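Local coordinates for fructokinase (PDB 3C8U), which probably phosphorylates fructose with ATP, as a putative fructose transport system kinase with an apparent P-loop, at residues R153-M158 with A196-A201; G131-F136 with R192-A197; S28-S33 with A159-R164; R22-L27 with A127-N132. All blocks are in the same frame, centred on the assembly; numbering follows the deposited sequence.

Contact 1: residues R153-M158 with A196-A201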
loop_
_atom_site.group_PDB
_atom_site.type_symbol
_atom_site.label_atom_id
_atom_site.label_comp_id
_atom_site.label_asym_id
_atom_site.label_seq_id
_atom_site.Cartn_x
_atom_site.Cartn_y
_atom_site.Cartn_z
ATOM N N ARG A 153 9.019 5.342 -1.420
ATOM C CA ARG A 153 9.250 4.378 -0.357
ATOM C C ARG A 153 9.220 5.077 0.984
ATOM O O ARG A 153 9.900 6.079 1.208
ATOM C CB ARG A 153 10.566 3.633 -0.539
ATOM C CG ARG A 153 11.032 2.947 0.757
ATOM C CD ARG A 153 12.290 2.129 0.513
ATOM N NE ARG A 153 11.970 0.929 -0.231
ATOM C CZ ARG A 153 12.342 0.705 -1.479
ATOM N NH1 ARG A 153 13.106 1.606 -2.104
ATOM N NH2 ARG A 153 11.972 -0.429 -2.084
ATOM N N LEU A 154 8.354 4.549 1.843
ATOM C CA LEU A 154 8.272 4.933 3.250
ATOM C C LEU A 154 9.262 4.063 4.025
ATOM O O LEU A 154 9.101 2.871 4.152
ATOM C CB LEU A 154 6.828 4.788 3.759
ATOM C CG LEU A 154 6.536 5.025 5.242
ATOM C CD1 LEU A 154 7.260 6.255 5.780
ATOM C CD2 LEU A 154 5.010 5.128 5.469
ATOM N N GLU A 155 10.336 4.686 4.478
ATOM C CA GLU A 155 11.430 3.986 5.165
ATOM C C GLU A 155 11.346 4.113 6.686
ATOM O O GLU A 155 11.447 5.197 7.242
ATOM C CB GLU A 155 12.765 4.564 4.704
ATOM C CG GLU A 155 13.914 3.752 5.104
ATOM C CD GLU A 155 14.085 2.613 4.170
ATOM O OE1 GLU A 155 14.252 2.885 2.962
ATOM O OE2 GLU A 155 14.040 1.455 4.637
ATOM N N VAL A 156 11.120 2.979 7.327
ATOM C CA VAL A 156 10.982 2.891 8.779
ATOM C C VAL A 156 11.916 1.808 9.310
ATOM O O VAL A 156 11.884 0.685 8.848
ATOM C CB VAL A 156 9.542 2.552 9.201
ATOM C CG1 VAL A 156 9.418 2.531 10.752
ATOM C CG2 VAL A 156 8.590 3.537 8.616
ATOM N N PRO A 157 12.784 2.158 10.261
ATOM C CA PRO A 157 13.645 1.104 10.792
ATOM C C PRO A 157 12.894 -0.080 11.370
ATOM O O PRO A 157 11.817 0.050 11.964
ATOM C CB PRO A 157 14.421 1.820 11.889
ATOM C CG PRO A 157 14.376 3.281 11.514
ATOM C CD PRO A 157 13.038 3.462 10.900
HETATM N N MSE A 158 13.507 -1.232 11.200
HETATM C CA MSE A 158 12.932 -2.494 11.653
HETATM C C MSE A 158 12.548 -2.465 13.121
HETATM O O MSE A 158 11.550 -3.076 13.523
HETATM C CB MSE A 158 13.892 -3.651 11.417
HETATM C CG MSE A 158 13.832 -4.200 10.021
HETATM SE SE MSE A 158 12.169 -5.197 9.722
HETATM C CE MSE A 158 11.558 -5.421 11.518
ATOM N N ALA A 196 14.357 -7.233 2.072
ATOM C CA ALA A 196 15.299 -8.115 1.366
ATOM C C ALA A 196 15.113 -8.077 -0.141
ATOM O O ALA A 196 15.909 -8.628 -0.903
ATOM C CB ALA A 196 15.208 -9.545 1.890
ATOM N N ALA A 197 14.068 -7.381 -0.573
ATOM C CA ALA A 197 13.674 -7.380 -1.987
ATOM C C ALA A 197 13.194 -5.990 -2.416
ATOM O O ALA A 197 12.093 -5.809 -2.916
ATOM C CB ALA A 197 12.585 -8.440 -2.251
ATOM N N ARG A 198 14.053 -5.013 -2.184
ATOM C CA ARG A 198 13.734 -3.617 -2.467
ATOM C C ARG A 198 13.996 -3.233 -3.921
ATOM O O ARG A 198 15.080 -3.472 -4.438
ATOM C CB ARG A 198 14.568 -2.711 -1.548
ATOM C CG ARG A 198 14.367 -2.944 -0.064
ATOM C CD ARG A 198 15.499 -2.346 0.739
ATOM N NE ARG A 198 15.761 -0.973 0.331
ATOM C CZ ARG A 198 15.435 0.087 1.054
ATOM N NH1 ARG A 198 14.865 -0.079 2.239
ATOM N NH2 ARG A 198 15.693 1.309 0.597
ATOM N N LEU A 199 12.993 -2.640 -4.577
ATOM C CA LEU A 199 13.213 -1.997 -5.864
ATOM C C LEU A 199 13.393 -0.488 -5.616
ATOM O O LEU A 199 12.911 0.054 -4.635
ATOM C CB LEU A 199 12.074 -2.273 -6.857
ATOM C CG LEU A 199 11.928 -3.733 -7.319
ATOM C CD1 LEU A 199 10.655 -3.890 -8.191
ATOM C CD2 LEU A 199 13.190 -4.198 -8.045
ATOM N N PRO A 200 14.116 0.197 -6.493
ATOM C CA PRO A 200 14.378 1.606 -6.220
ATOM C C PRO A 200 13.159 2.517 -6.366
ATOM O O PRO A 200 12.312 2.300 -7.203
ATOM C CB PRO A 200 15.461 1.958 -7.244
ATOM C CG PRO A 200 15.374 0.987 -8.295
ATOM C CD PRO A 200 14.758 -0.267 -7.734
ATOM N N ALA A 201 13.094 3.521 -5.512
ATOM C CA ALA A 201 11.963 4.464 -5.466
ATOM C C ALA A 201 12.411 5.793 -5.999
ATOM O O ALA A 201 13.597 6.111 -5.934
ATOM C CB ALA A 201 11.461 4.625 -4.027
#

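Contact 2: residues G131-F136 with R192-A197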
loop_
_atom_site.group_PDB
_atom_site.type_symbol
_atom_site.label_atom_id
_atom_site.label_comp_id
_atom_site.label_asym_id
_atom_site.label_seq_id
_atom_site.Cartn_x
_atom_site.Cartn_y
_atom_site.Cartn_z
ATOM N N GLY A 131 0.505 0.371 -0.433
ATOM C CA GLY A 131 0.635 -1.051 -0.016
ATOM C C GLY A 131 2.021 -1.447 0.429
ATOM O O GLY A 131 2.951 -0.675 0.379
ATOM N N ASN A 132 2.168 -2.704 0.799
ATOM C CA ASN A 132 3.450 -3.207 1.269
ATOM C C ASN A 132 4.368 -3.689 0.149
ATOM O O ASN A 132 5.570 -3.770 0.332
ATOM C CB ASN A 132 3.212 -4.314 2.303
ATOM C CG ASN A 132 2.487 -3.800 3.532
ATOM O OD1 ASN A 132 2.765 -2.684 4.007
ATOM N ND2 ASN A 132 1.572 -4.581 4.047
ATOM N N TYR A 133 3.776 -4.047 -0.996
ATOM C CA TYR A 133 4.501 -4.752 -2.072
ATOM C C TYR A 133 4.548 -4.024 -3.403
ATOM O O TYR A 133 4.468 -4.661 -4.450
ATOM C CB TYR A 133 3.916 -6.166 -2.274
ATOM C CG TYR A 133 3.866 -6.934 -0.971
ATOM C CD1 TYR A 133 5.038 -7.252 -0.289
ATOM C CD2 TYR A 133 2.660 -7.308 -0.403
ATOM C CE1 TYR A 133 4.999 -7.929 0.922
ATOM C CE2 TYR A 133 2.618 -7.983 0.807
ATOM C CZ TYR A 133 3.786 -8.291 1.461
ATOM O OH TYR A 133 3.737 -8.964 2.670
ATOM N N LEU A 134 4.728 -2.697 -3.348
ATOM C CA LEU A 134 4.688 -1.858 -4.549
ATOM C C LEU A 134 6.039 -1.616 -5.191
ATOM O O LEU A 134 6.117 -1.113 -6.316
ATOM C CB LEU A 134 3.977 -0.536 -4.272
ATOM C CG LEU A 134 2.532 -0.667 -3.718
ATOM C CD1 LEU A 134 1.871 0.729 -3.763
ATOM C CD2 LEU A 134 1.656 -1.739 -4.435
ATOM N N LEU A 135 7.078 -2.016 -4.462
ATOM C CA LEU A 135 8.488 -1.861 -4.862
ATOM C C LEU A 135 9.237 -3.146 -4.514
ATOM O O LEU A 135 10.317 -3.159 -3.932
ATOM C CB LEU A 135 9.126 -0.644 -4.178
ATOM C CG LEU A 135 8.629 0.717 -4.714
ATOM C CD1 LEU A 135 9.261 1.899 -3.986
ATOM C CD2 LEU A 135 8.817 0.861 -6.233
ATOM N N PHE A 136 8.572 -4.234 -4.844
ATOM C CA PHE A 136 8.939 -5.576 -4.364
ATOM C C PHE A 136 9.501 -6.471 -5.468
ATOM O O PHE A 136 8.845 -6.791 -6.469
ATOM C CB PHE A 136 7.688 -6.187 -3.700
ATOM C CG PHE A 136 7.935 -7.457 -2.956
ATOM C CD1 PHE A 136 8.746 -7.482 -1.828
ATOM C CD2 PHE A 136 7.296 -8.629 -3.349
ATOM C CE1 PHE A 136 8.944 -8.664 -1.125
ATOM C CE2 PHE A 136 7.500 -9.829 -2.658
ATOM C CZ PHE A 136 8.324 -9.851 -1.554
ATOM N N ARG A 192 10.549 -8.098 6.781
ATOM C CA ARG A 192 11.896 -8.567 6.504
ATOM C C ARG A 192 12.031 -8.941 5.020
ATOM O O ARG A 192 13.014 -8.575 4.357
ATOM C CB ARG A 192 12.241 -9.755 7.429
ATOM C CG ARG A 192 13.705 -9.928 7.754
ATOM C CD ARG A 192 13.948 -10.550 9.170
ATOM N NE ARG A 192 12.991 -11.594 9.527
ATOM C CZ ARG A 192 12.074 -11.472 10.489
ATOM N NH1 ARG A 192 11.996 -10.349 11.201
ATOM N NH2 ARG A 192 11.234 -12.472 10.745
ATOM N N ALA A 193 11.036 -9.669 4.501
ATOM C CA ALA A 193 11.014 -10.074 3.065
ATOM C C ALA A 193 11.021 -8.839 2.165
ATOM O O ALA A 193 11.647 -8.792 1.089
ATOM C CB ALA A 193 9.742 -10.950 2.750
ATOM N N ILE A 194 10.313 -7.826 2.647
ATOM C CA ILE A 194 10.215 -6.543 1.930
ATOM C C ILE A 194 11.585 -5.887 1.866
ATOM O O ILE A 194 12.023 -5.463 0.807
ATOM C CB ILE A 194 9.192 -5.584 2.590
ATOM C CG1 ILE A 194 7.777 -6.023 2.211
ATOM C CG2 ILE A 194 9.437 -4.114 2.162
ATOM C CD1 ILE A 194 6.709 -5.567 3.202
ATOM N N GLU A 195 12.279 -5.857 3.003
ATOM C CA GLU A 195 13.588 -5.198 3.089
ATOM C C GLU A 195 14.609 -5.948 2.245
ATOM O O GLU A 195 15.586 -5.376 1.757
ATOM C CB GLU A 195 14.069 -5.108 4.550
ATOM C CG GLU A 195 15.519 -4.651 4.731
ATOM C CD GLU A 195 15.752 -3.209 4.332
ATOM O OE1 GLU A 195 14.758 -2.484 4.092
ATOM O OE2 GLU A 195 16.932 -2.800 4.255
ATOM N N ALA A 196 14.357 -7.233 2.072
ATOM C CA ALA A 196 15.299 -8.115 1.366
ATOM C C ALA A 196 15.113 -8.077 -0.141
ATOM O O ALA A 196 15.909 -8.628 -0.903
ATOM C CB ALA A 196 15.208 -9.545 1.890
ATOM N N ALA A 197 14.068 -7.381 -0.573
ATOM C CA ALA A 197 13.674 -7.380 -1.987
ATOM C C ALA A 197 13.194 -5.990 -2.416
ATOM O O ALA A 197 12.093 -5.809 -2.916
ATOM C CB ALA A 197 12.585 -8.440 -2.251
#

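Contact 3: residues S28-S33 with A159-R164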
loop_
_atom_site.group_PDB
_atom_site.type_symbol
_atom_site.label_atom_id
_atom_site.label_comp_id
_atom_site.label_asym_id
_atom_site.label_seq_id
_atom_site.Cartn_x
_atom_site.Cartn_y
_atom_site.Cartn_z
ATOM N N SER A 28 4.909 2.842 -0.978
ATOM C CA SER A 28 5.223 1.496 -0.508
ATOM C C SER A 28 5.849 1.561 0.869
ATOM O O SER A 28 6.819 2.289 1.115
ATOM C CB SER A 28 6.161 0.761 -1.462
ATOM O OG SER A 28 6.034 -0.651 -1.364
ATOM N N GLY A 29 5.227 0.815 1.770
ATOM C CA GLY A 29 5.735 0.624 3.122
ATOM C C GLY A 29 5.902 -0.829 3.507
ATOM O O GLY A 29 6.073 -1.720 2.676
ATOM N N ALA A 30 5.916 -1.028 4.807
ATOM C CA ALA A 30 5.916 -2.341 5.424
ATOM C C ALA A 30 4.838 -2.347 6.512
ATOM O O ALA A 30 4.355 -1.280 6.912
ATOM C CB ALA A 30 7.308 -2.681 6.000
ATOM N N PRO A 31 4.420 -3.546 6.954
ATOM C CA PRO A 31 3.528 -3.630 8.096
ATOM C C PRO A 31 4.089 -2.845 9.271
ATOM O O PRO A 31 5.255 -2.991 9.654
ATOM C CB PRO A 31 3.477 -5.137 8.403
ATOM C CG PRO A 31 3.869 -5.803 7.116
ATOM C CD PRO A 31 4.894 -4.871 6.520
ATOM N N GLY A 32 3.218 -1.999 9.798
ATOM C CA GLY A 32 3.528 -1.134 10.927
ATOM C C GLY A 32 4.109 0.199 10.529
ATOM O O GLY A 32 4.500 0.986 11.380
ATOM N N SER A 33 4.197 0.450 9.231
ATOM C CA SER A 33 4.893 1.671 8.759
ATOM C C SER A 33 4.035 2.931 8.919
ATOM O O SER A 33 4.529 4.054 8.829
ATOM C CB SER A 33 5.349 1.544 7.312
ATOM O OG SER A 33 4.244 1.451 6.430
ATOM N N ALA A 159 13.356 -1.752 13.905
ATOM C CA ALA A 159 13.163 -1.690 15.349
ATOM C C ALA A 159 11.887 -0.930 15.640
ATOM O O ALA A 159 11.088 -1.288 16.501
ATOM C CB ALA A 159 14.367 -1.029 16.045
ATOM N N ASP A 160 11.680 0.106 14.851
ATOM C CA ASP A 160 10.521 0.969 15.042
ATOM C C ASP A 160 9.262 0.221 14.584
ATOM O O ASP A 160 8.182 0.296 15.207
ATOM C CB ASP A 160 10.704 2.314 14.315
ATOM C CG ASP A 160 11.864 3.131 14.879
ATOM O OD1 ASP A 160 12.293 2.843 16.018
ATOM O OD2 ASP A 160 12.361 4.045 14.194
ATOM N N LEU A 161 9.402 -0.516 13.489
ATOM C CA LEU A 161 8.247 -1.301 12.966
ATOM C C LEU A 161 7.774 -2.284 14.019
ATOM O O LEU A 161 6.573 -2.502 14.241
ATOM C CB LEU A 161 8.602 -2.070 11.688
ATOM C CG LEU A 161 8.794 -1.241 10.415
ATOM C CD1 LEU A 161 9.241 -2.136 9.227
ATOM C CD2 LEU A 161 7.530 -0.451 10.056
ATOM N N GLU A 162 8.750 -2.872 14.683
ATOM C CA GLU A 162 8.462 -3.919 15.657
ATOM C C GLU A 162 7.655 -3.354 16.826
ATOM O O GLU A 162 6.645 -3.896 17.222
ATOM C CB GLU A 162 9.753 -4.540 16.196
ATOM C CG GLU A 162 9.481 -5.833 16.904
ATOM C CD GLU A 162 10.748 -6.586 17.281
ATOM O OE1 GLU A 162 11.787 -6.440 16.594
ATOM O OE2 GLU A 162 10.700 -7.325 18.277
ATOM N N ALA A 163 8.163 -2.266 17.377
ATOM C CA ALA A 163 7.517 -1.593 18.509
ATOM C C ALA A 163 6.107 -1.207 18.153
ATOM O O ALA A 163 5.186 -1.311 18.948
ATOM C CB ALA A 163 8.312 -0.354 18.947
ATOM N N ARG A 164 5.929 -0.788 16.916
ATOM C CA ARG A 164 4.615 -0.305 16.488
ATOM C C ARG A 164 3.657 -1.441 16.312
ATOM O O ARG A 164 2.491 -1.352 16.667
ATOM C CB ARG A 164 4.726 0.489 15.203
ATOM C CG ARG A 164 5.516 1.693 15.418
ATOM C CD ARG A 164 5.279 2.660 14.320
ATOM N NE ARG A 164 6.354 3.628 14.221
ATOM C CZ ARG A 164 6.642 4.294 13.113
ATOM N NH1 ARG A 164 5.936 4.079 11.999
ATOM N NH2 ARG A 164 7.646 5.156 13.125
#

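Contact 4: residues R22-L27 with A127-N132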
loop_
_atom_site.group_PDB
_atom_site.type_symbol
_atom_site.label_atom_id
_atom_site.label_comp_id
_atom_site.label_asym_id
_atom_site.label_seq_id
_atom_site.Cartn_x
_atom_site.Cartn_y
_atom_site.Cartn_z
ATOM N N ARG A 22 -5.246 8.933 -16.192
ATOM C CA ARG A 22 -5.012 9.152 -14.786
ATOM C C ARG A 22 -3.580 8.749 -14.445
ATOM O O ARG A 22 -3.025 7.789 -14.995
ATOM C CB ARG A 22 -6.032 8.337 -13.989
ATOM C CG ARG A 22 -5.925 8.518 -12.531
ATOM C CD ARG A 22 -6.994 7.747 -11.798
ATOM N NE ARG A 22 -8.325 8.297 -12.013
ATOM C CZ ARG A 22 -9.294 7.704 -12.686
ATOM N NH1 ARG A 22 -9.106 6.523 -13.259
ATOM N NH2 ARG A 22 -10.455 8.300 -12.806
ATOM N N GLN A 23 -2.984 9.497 -13.535
ATOM C CA GLN A 23 -1.614 9.216 -13.058
ATOM C C GLN A 23 -1.647 8.441 -11.744
ATOM O O GLN A 23 -2.532 8.621 -10.917
ATOM C CB GLN A 23 -0.810 10.514 -12.966
ATOM C CG GLN A 23 -0.450 11.043 -14.387
ATOM C CD GLN A 23 0.222 12.401 -14.392
ATOM O OE1 GLN A 23 1.360 12.517 -14.811
ATOM N NE2 GLN A 23 -0.471 13.423 -13.907
ATOM N N LEU A 24 -0.697 7.524 -11.640
ATOM C CA LEU A 24 -0.496 6.659 -10.459
ATOM C C LEU A 24 0.781 6.982 -9.696
ATOM O O LEU A 24 1.894 7.033 -10.224
ATOM C CB LEU A 24 -0.483 5.195 -10.868
ATOM C CG LEU A 24 -1.693 4.617 -11.635
ATOM C CD1 LEU A 24 -1.582 3.091 -11.685
ATOM C CD2 LEU A 24 -2.945 4.976 -10.960
ATOM N N VAL A 25 0.580 7.189 -8.418
ATOM C CA VAL A 25 1.663 7.384 -7.472
ATOM C C VAL A 25 1.623 6.296 -6.433
ATOM O O VAL A 25 0.620 6.102 -5.738
ATOM C CB VAL A 25 1.605 8.804 -6.798
ATOM C CG1 VAL A 25 2.692 8.946 -5.707
ATOM C CG2 VAL A 25 1.742 9.917 -7.830
ATOM N N ALA A 26 2.729 5.566 -6.357
ATOM C CA ALA A 26 2.888 4.458 -5.394
ATOM C C ALA A 26 3.545 4.914 -4.099
ATOM O O ALA A 26 4.538 5.631 -4.106
ATOM C CB ALA A 26 3.689 3.320 -6.025
ATOM N N LEU A 27 2.940 4.515 -2.983
ATOM C CA LEU A 27 3.547 4.687 -1.654
ATOM C C LEU A 27 3.674 3.309 -1.049
ATOM O O LEU A 27 2.678 2.662 -0.738
ATOM C CB LEU A 27 2.695 5.574 -0.741
ATOM C CG LEU A 27 3.278 5.653 0.693
ATOM C CD1 LEU A 27 4.658 6.315 0.687
ATOM C CD2 LEU A 27 2.357 6.392 1.647
ATOM N N ALA A 127 -4.135 8.815 -8.569
ATOM C CA ALA A 127 -4.373 7.764 -7.585
ATOM C C ALA A 127 -3.055 7.449 -6.904
ATOM O O ALA A 127 -2.046 7.119 -7.550
ATOM C CB ALA A 127 -4.962 6.494 -8.235
ATOM N N ILE A 128 -3.082 7.608 -5.589
ATOM C CA ILE A 128 -1.969 7.247 -4.741
ATOM C C ILE A 128 -2.302 5.853 -4.256
ATOM O O ILE A 128 -3.220 5.666 -3.462
ATOM C CB ILE A 128 -1.772 8.166 -3.545
ATOM C CG1 ILE A 128 -1.508 9.599 -4.011
ATOM C CG2 ILE A 128 -0.640 7.623 -2.630
ATOM C CD1 ILE A 128 -1.536 10.545 -2.887
ATOM N N ILE A 129 -1.553 4.896 -4.788
ATOM C CA ILE A 129 -1.765 3.475 -4.509
ATOM C C ILE A 129 -0.830 3.169 -3.358
ATOM O O ILE A 129 0.356 3.445 -3.438
ATOM C CB ILE A 129 -1.396 2.577 -5.713
ATOM C CG1 ILE A 129 -2.068 3.037 -7.011
ATOM C CG2 ILE A 129 -1.682 1.065 -5.405
ATOM C CD1 ILE A 129 -3.516 3.225 -6.912
ATOM N N GLU A 130 -1.388 2.653 -2.266
ATOM C CA GLU A 130 -0.617 2.377 -1.076
ATOM C C GLU A 130 -0.669 0.903 -0.729
ATOM O O GLU A 130 -1.702 0.262 -0.771
ATOM C CB GLU A 130 -1.013 3.291 0.110
ATOM C CG GLU A 130 -2.279 2.933 0.799
ATOM C CD GLU A 130 -2.541 3.728 2.057
ATOM O OE1 GLU A 130 -1.742 4.618 2.395
ATOM O OE2 GLU A 130 -3.596 3.486 2.682
ATOM N N GLY A 131 0.505 0.371 -0.433
ATOM C CA GLY A 131 0.635 -1.051 -0.016
ATOM C C GLY A 131 2.021 -1.447 0.429
ATOM O O GLY A 131 2.951 -0.675 0.379
ATOM N N ASN A 132 2.168 -2.704 0.799
ATOM C CA ASN A 132 3.450 -3.207 1.269
ATOM C C ASN A 132 4.368 -3.689 0.149
ATOM O O ASN A 132 5.570 -3.770 0.332
ATOM C CB ASN A 132 3.212 -4.314 2.303
ATOM C CG ASN A 132 2.487 -3.800 3.532
ATOM O OD1 ASN A 132 2.765 -2.684 4.007
ATOM N ND2 ASN A 132 1.572 -4.581 4.047
#

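Contact 1: residues R153-M158 with A196-A201
Arg153 and Arg198 each run straight at first and then bend at chi3 (-73° and 49°), which brings their guanidinium groups together. The two chains cross at about a right angle. The groups stack with planes 26° apart and centres 4.0 Å apart. Arg153 NE sits over the centre of the Arg198 group. Arg198 CB packs over a face of the Arg153 group. Each arginine uses its edge for a different partner. Both terminal nitrogens of Arg153 grip one oxygen: Arg153 NH2 lies 2.8 Å and Arg153 NH1 3.0 Å from Leu199 O. Arg153 NH2 meets a lone pair of that carbonyl in its plane. Arg198 forms an end-on salt bridge with the nearly coplanar carboxylate of Glu155. Arg198 NH1 lies 3.0 Å from Glu155 OE2, and Arg198 NH2 is 3.2 Å from Glu155 OE1. The Glu155 carboxylate probably offsets part of the like charge of the stack. At the far end Arg153 CB rests 3.7 Å from Ala201 CB. This is a stacked arginine pair, one arginine held by a carboxylate and the other by a backbone carbonyl. It joins strand 150-154 to the loop leading into edge strand 203-205 of the parallel sheet, consistent with a P-loop kinase fold.

Contact 2: residues G131-F136 with R192-A197
Phe136 and Ala197 bring the two backbones closest, with CA atoms 5.6 Å apart, where the loop 131-136 runs past the C-terminal part of helix 186-195. No hydrogen bond crosses between the two segments here. The one directional backbone contact is a CA-H...O approach, Phe136 CA to Ala197 O, at 3.5 Å. Two side chains carry most of the packing. The Phe136 ring has CG anti to the backbone N (chi1 -170°), which turns its CE1 corner to the helix. There the ring edge meets the backbone: Phe136 CE1 lies 3.5 Å from Ala193 O, near the ring plane. Phe136 CE1 is also 3.8 Å from Ala197 CB, which comes in obliquely. Ile194 reaches the other way, into the start of the loop. Ile194 CG1 is 3.6 Å from Tyr133 CE1, and the two side chains cross at about a right angle. Ile194 CD1, the methyl at the tip, is 3.6 Å from Asn132 O and 3.8 Å from Asn132 CB. Within the loop, Tyr133 CD1 sits over the face of the Phe136 ring. The polar ends point elsewhere: Tyr133 OH bonds to Gly78 O, and Asn132 OD1 to Lys35 NZ of the probable P-loop. The loop leaves the end of strand 126-131 and lies between helix 186-195 and strands 23-28 and 150-154, on which Leu134 and Leu135 pack, and Pro80 touches both aromatic rings.

Contact 3: residues S28-S33 with A159-R164
Leu161 drives one methyl into the turn Ala30-Ser33, and this is the tight part of the contact. Leu161 CD2 lies 3.4 Å from Pro31 O, 3.5 Å from Gly32 C and 3.5 Å from Ser33 N. The methyl therefore presses on the peptide backbone more than on side chains. The other branch, Leu161 CD1, reaches back to Ala30 CB at 3.8 Å. With CG anti to its own carbonyl carbon (chi1 -72°), Leu161 spreads both methyls over the turn. Pro31 O is buried by this contact, has no hydrogen-bonding partner in the model and is met by a methyl. The turn is type II, and Gly32 takes its positive phi of 89° at the third position. It closes on Ala30 O, which accepts both Ser33 N and Ser33 OG. Ser33 OG lies 2.8 Å from Ala30 O and meets a lone pair in the carbonyl plane. The residues belong to the probable Walker A loop, which follows strand 23-28 and leads into helix 36-48. In P-loop proteins this loop wraps round the nucleotide phosphates. Helix 158-171 packs against this loop, and Ala191 of helix 186-195 touches Leu161 as well. The solvent side is much looser. Arg164 is exposed and its chain runs extended from CG to NE, alongside the turn. Arg164 CD lies 3.5 Å from Gly32 O. Arg164 NH1 makes only a weak hydrogen bond to Gly32 O, at 3.5 Å. Val156 also touches the Arg164 side chain, from the loop before the helix.

Contact 4: residues R22-L27 with A127-N132
Leu27 and Glu130 form the last bridged pair of two parallel strands, 23-27 and 127-131, whose short segments cross at -27°. Glu130 CB lies 3.8 Å from Leu27 O and 4.4 Å from Leu27 CB. From there CG swings away from Leu27, since chi1 of 77° sets it between the backbone N and the carbonyl carbon. The chain then runs extended through CD, and the side chain touches Val55 and Pro57. Its tip is held by two serines: OE1 bonds to Ser39 OG and OE2 to Ser36 OG of the probable P-loop. Both carboxylate oxygens are thus satisfied within the fold. Behind this pair the strands are joined by a regular parallel ladder. Val25 makes two bonds to the neighbouring strand: Val25 N bonds to Ala127 O at 2.8 Å, and Val25 O accepts Ile129 N at 2.7 Å. Leu27 N repeats the pattern with Ile129 O at 2.8 Å. Leu24 CD2 rests 3.7 Å from Ala127 CB on the face that also carries Ala26 and Ile129. On the other face Leu27 CB meets Ile128 CG2 at 4.3 Å. Strand 23-28 is the middle strand of the five and 126-131 lies next to it. Strand 150-154 flanks 23-28, and strand 53-57 flanks 126-131. Helix 36-48 packs on the face of Leu27 and Ile128, while Ile147 and Trp148, from the loop before strand 150-154, reach the face of Leu24 and Ala26.

Overall arrangement
From the N terminus, strand 23-28 opens contact 4 and runs straight into the loop of contact 3. Contact 4 closes first, at 127-132, pairing the middle strand with its neighbour across about 100 residues. Contact 2 opens there, sharing Gly131 and Asn132. Contact 1 opens later, at 153-158, after contact 4 has closed. Contact 3 closes next, at 159-164, and so crosses the other three. Contacts 2 and 1 close last, on one continuous stretch that shares Ala196 and Ala197. Gly29 N and Gly131 O probably hydrogen-bond, joining contacts 3 and 2. Together the four tie the sheet, the probable P-loop and helices 158-171 and 186-195.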